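Local coordinates for protein putative uronate isomerase (Thermotoga maritima, PDB 4NAR) that is of uncertain function but may act as a lactate racemase, at residues A[17-22]-A[46-51]. Residues are numbered along the deposited sequence; the frame is centred on the assembly and turned at random.
Sequences EGLSKL and HLVAKN
Leu19 reaches from helix 12-24 to the backbone of helix 45-58, meeting Val48 and Asn51 there. From CA, the bond to CB already points at the other helix, and CG continues anti to the carbonyl carbon (chi1 -61°), carrying the branch point across. CD1 lies 3.4 Å from the carbonyl O of Val48, a van der Waals approach. The same methyl is 3.9 Å from Asn51 CB. Val48 CG1 is flanked by both methyls, with CD1 at 4.1 Å and CD2 at 4.3 Å. The segment axes come no nearer than 10.4 Å and cross at -38°. Helix 45-58 is the connection of a beta-alpha-beta crossover between the adjacent parallel strands 31-36 and 63-68. Both helices pack against the same mixed sheet, where Leu221 of strand 217-227 touches Leu19 and Val48 alike; Phe55, one turn beyond Asn51, also meets Leu19. The buried Asn51 offers Leu19 its aliphatic CB, the two side chains crossing at about a right angle, while its amide turns back along its own helix. There ND2 donates to Leu47 O at 2.8 Å, in the carbonyl plane, and a second bond from ND2 goes to Glu12 OE1, tying the amide to the start of helix 12-24.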
ATOM      1  N   GLU A  17      -8.870  26.504   0.155  1.00 33.59           N
ATOM      2  CA  GLU A  17      -8.186  27.595  -0.546  1.00 38.25           C
ATOM      3  C   GLU A  17      -7.266  27.046  -1.637  1.00 27.14           C
ATOM      4  O   GLU A  17      -7.213  27.577  -2.744  1.00 30.46           O
ATOM      5  CB  GLU A  17      -7.400  28.478   0.439  1.00 50.34           C
ATOM      6  CG  GLU A  17      -6.331  29.388  -0.208  1.00 68.50           C
ATOM      7  CD  GLU A  17      -6.907  30.595  -0.975  1.00 77.78           C
ATOM      8  OE1 GLU A  17      -7.107  31.674  -0.354  1.00 77.48           O
ATOM      9  OE2 GLU A  17      -7.136  30.474  -2.205  1.00 77.75           O
ATOM     10  N   GLY A  18      -6.555  25.972  -1.319  1.00 32.47           N
ATOM     11  CA  GLY A  18      -5.708  25.295  -2.287  1.00 33.83           C
ATOM     12  C   GLY A  18      -6.510  24.712  -3.441  1.00 34.34           C
ATOM     13  O   GLY A  18      -6.173  24.923  -4.608  1.00 37.63           O
ATOM     14  N   LEU A  19      -7.583  23.995  -3.115  1.00 32.96           N
ATOM     15  CA  LEU A  19      -8.417  23.363  -4.135  1.00 28.34           C
ATOM     16  C   LEU A  19      -9.155  24.391  -4.990  1.00 35.73           C
ATOM     17  O   LEU A  19      -9.338  24.188  -6.198  1.00 32.59           O
ATOM     18  CB  LEU A  19      -9.405  22.379  -3.497  1.00 23.22           C
ATOM     19  CG  LEU A  19      -8.755  21.214  -2.723  1.00 30.73           C
ATOM     20  CD1 LEU A  19      -9.814  20.265  -2.158  1.00 27.37           C
ATOM     21  CD2 LEU A  19      -7.737  20.443  -3.574  1.00 25.85           C
ATOM     22  N   SER A  20      -9.581  25.486  -4.362  1.00 35.89           N
ATOM     23  CA  SER A  20     -10.239  26.557  -5.104  1.00 40.58           C
ATOM     24  C   SER A  20      -9.264  27.094  -6.149  1.00 39.39           C
ATOM     25  O   SER A  20      -9.615  27.277  -7.319  1.00 31.88           O
ATOM     26  CB  SER A  20     -10.677  27.687  -4.165  1.00 44.92           C
ATOM     27  OG  SER A  20     -11.789  28.388  -4.704  1.00 48.99           O
ATOM     28  N   LYS A  21      -8.032  27.318  -5.701  1.00 39.61           N
ATOM     29  CA  LYS A  21      -6.962  27.817  -6.548  1.00 43.64           C
ATOM     30  C   LYS A  21      -6.734  26.887  -7.747  1.00 42.78           C
ATOM     31  O   LYS A  21      -6.738  27.334  -8.900  1.00 42.63           O
ATOM     32  CB  LYS A  21      -5.687  27.961  -5.714  1.00 50.59           C
ATOM     33  CG  LYS A  21      -4.474  28.483  -6.470  1.00 57.24           C
ATOM     34  CD  LYS A  21      -3.280  28.660  -5.525  1.00 62.29           C
ATOM     35  CE  LYS A  21      -2.059  29.211  -6.263  1.00 67.65           C
ATOM     36  NZ  LYS A  21      -0.794  29.064  -5.476  1.00 68.40           N
ATOM     37  N   LEU A  22      -6.558  25.595  -7.468  1.00 38.98           N
ATOM     38  CA  LEU A  22      -6.359  24.583  -8.512  1.00 38.60           C
ATOM     39  C   LEU A  22      -7.504  24.523  -9.546  1.00 40.12           C
ATOM     40  O   LEU A  22      -7.250  24.437 -10.759  1.00 34.92           O
ATOM     41  CB  LEU A  22      -6.142  23.212  -7.866  1.00 35.69           C
ATOM     42  CG  LEU A  22      -6.421  21.963  -8.702  1.00 36.05           C
ATOM     43  CD1 LEU A  22      -5.276  21.672  -9.662  1.00 35.64           C
ATOM     44  CD2 LEU A  22      -6.660  20.787  -7.778  1.00 31.91           C
ATOM     45  N   HIS A  46     -11.736  12.369   2.236  1.00 18.81           N
ATOM     46  CA  HIS A  46     -13.079  12.943   2.305  1.00 21.37           C
ATOM     47  C   HIS A  46     -13.086  14.478   2.317  1.00 30.31           C
ATOM     48  O   HIS A  46     -13.968  15.090   1.711  1.00 34.43           O
ATOM     49  CB  HIS A  46     -13.870  12.361   3.488  1.00 22.03           C
ATOM     50  CG  HIS A  46     -13.346  12.752   4.843  1.00 26.79           C
ATOM     51  ND1 HIS A  46     -14.062  13.542   5.711  1.00 28.41           N
ATOM     52  CD2 HIS A  46     -12.190  12.428   5.478  1.00 26.05           C
ATOM     53  CE1 HIS A  46     -13.365  13.706   6.831  1.00 27.24           C
ATOM     54  NE2 HIS A  46     -12.233  13.042   6.714  1.00 28.37           N
ATOM     55  N   LEU A  47     -12.095  15.089   2.976  1.00 28.99           N
ATOM     56  CA  LEU A  47     -11.950  16.541   2.968  1.00 29.75           C
ATOM     57  C   LEU A  47     -11.508  17.045   1.595  1.00 29.09           C
ATOM     58  O   LEU A  47     -11.861  18.151   1.188  1.00 28.93           O
ATOM     59  CB  LEU A  47     -10.938  17.013   4.028  1.00 27.93           C
ATOM     60  CG  LEU A  47     -11.211  16.863   5.536  1.00 30.21           C
ATOM     61  CD1 LEU A  47      -9.996  17.339   6.342  1.00 22.79           C
ATOM     62  CD2 LEU A  47     -12.463  17.615   5.981  1.00 26.64           C
ATOM     63  N   VAL A  48     -10.725  16.244   0.884  1.00 26.92           N
ATOM     64  CA  VAL A  48     -10.218  16.673  -0.418  1.00 25.07           C
ATOM     65  C   VAL A  48     -11.261  16.456  -1.513  1.00 28.82           C
ATOM     66  O   VAL A  48     -11.602  17.382  -2.273  1.00 25.72           O
ATOM     67  CB  VAL A  48      -8.934  15.907  -0.792  1.00 26.28           C
ATOM     68  CG1 VAL A  48      -8.342  16.427  -2.116  1.00 21.18           C
ATOM     69  CG2 VAL A  48      -7.911  16.017   0.320  1.00 17.79           C
ATOM     70  N   ALA A  49     -11.762  15.225  -1.592  1.00 25.38           N
ATOM     71  CA  ALA A  49     -12.708  14.835  -2.631  1.00 16.56           C
ATOM     72  C   ALA A  49     -13.995  15.671  -2.611  1.00 20.77           C
ATOM     73  O   ALA A  49     -14.406  16.216  -3.635  1.00 23.70           O
ATOM     74  CB  ALA A  49     -13.045  13.367  -2.493  1.00 18.72           C
ATOM     75  N   LYS A  50     -14.629  15.763  -1.447  1.00 25.70           N
ATOM     76  CA  LYS A  50     -15.908  16.463  -1.353  1.00 27.43           C
ATOM     77  C   LYS A  50     -15.782  17.952  -1.721  1.00 24.03           C
ATOM     78  O   LYS A  50     -16.679  18.516  -2.347  1.00 27.95           O
ATOM     79  CB  LYS A  50     -16.545  16.261   0.033  1.00 25.91           C
ATOM     80  CG  LYS A  50     -16.319  17.392   1.032  1.00 28.30           C
ATOM     81  CD  LYS A  50     -16.740  16.986   2.445  1.00 34.58           C
ATOM     82  CE  LYS A  50     -16.706  18.186   3.397  1.00 33.29           C
ATOM     83  NZ  LYS A  50     -16.621  17.738   4.815  1.00 45.08           N
ATOM     84  N   ASN A  51     -14.662  18.578  -1.358  1.00 23.85           N
ATOM     85  CA  ASN A  51     -14.471  19.993  -1.663  1.00 24.47           C
ATOM     86  C   ASN A  51     -14.100  20.200  -3.117  1.00 24.76           C
ATOM     87  O   ASN A  51     -14.597  21.131  -3.755  1.00 23.12           O
ATOM     88  CB  ASN A  51     -13.458  20.646  -0.724  1.00 25.01           C
ATOM     89  CG  ASN A  51     -14.060  20.960   0.636  1.00 25.48           C
ATOM     90  OD1 ASN A  51     -15.061  21.680   0.727  1.00 29.30           O
ATOM     91  ND2 ASN A  51     -13.477  20.398   1.698  1.00 24.78           N
TER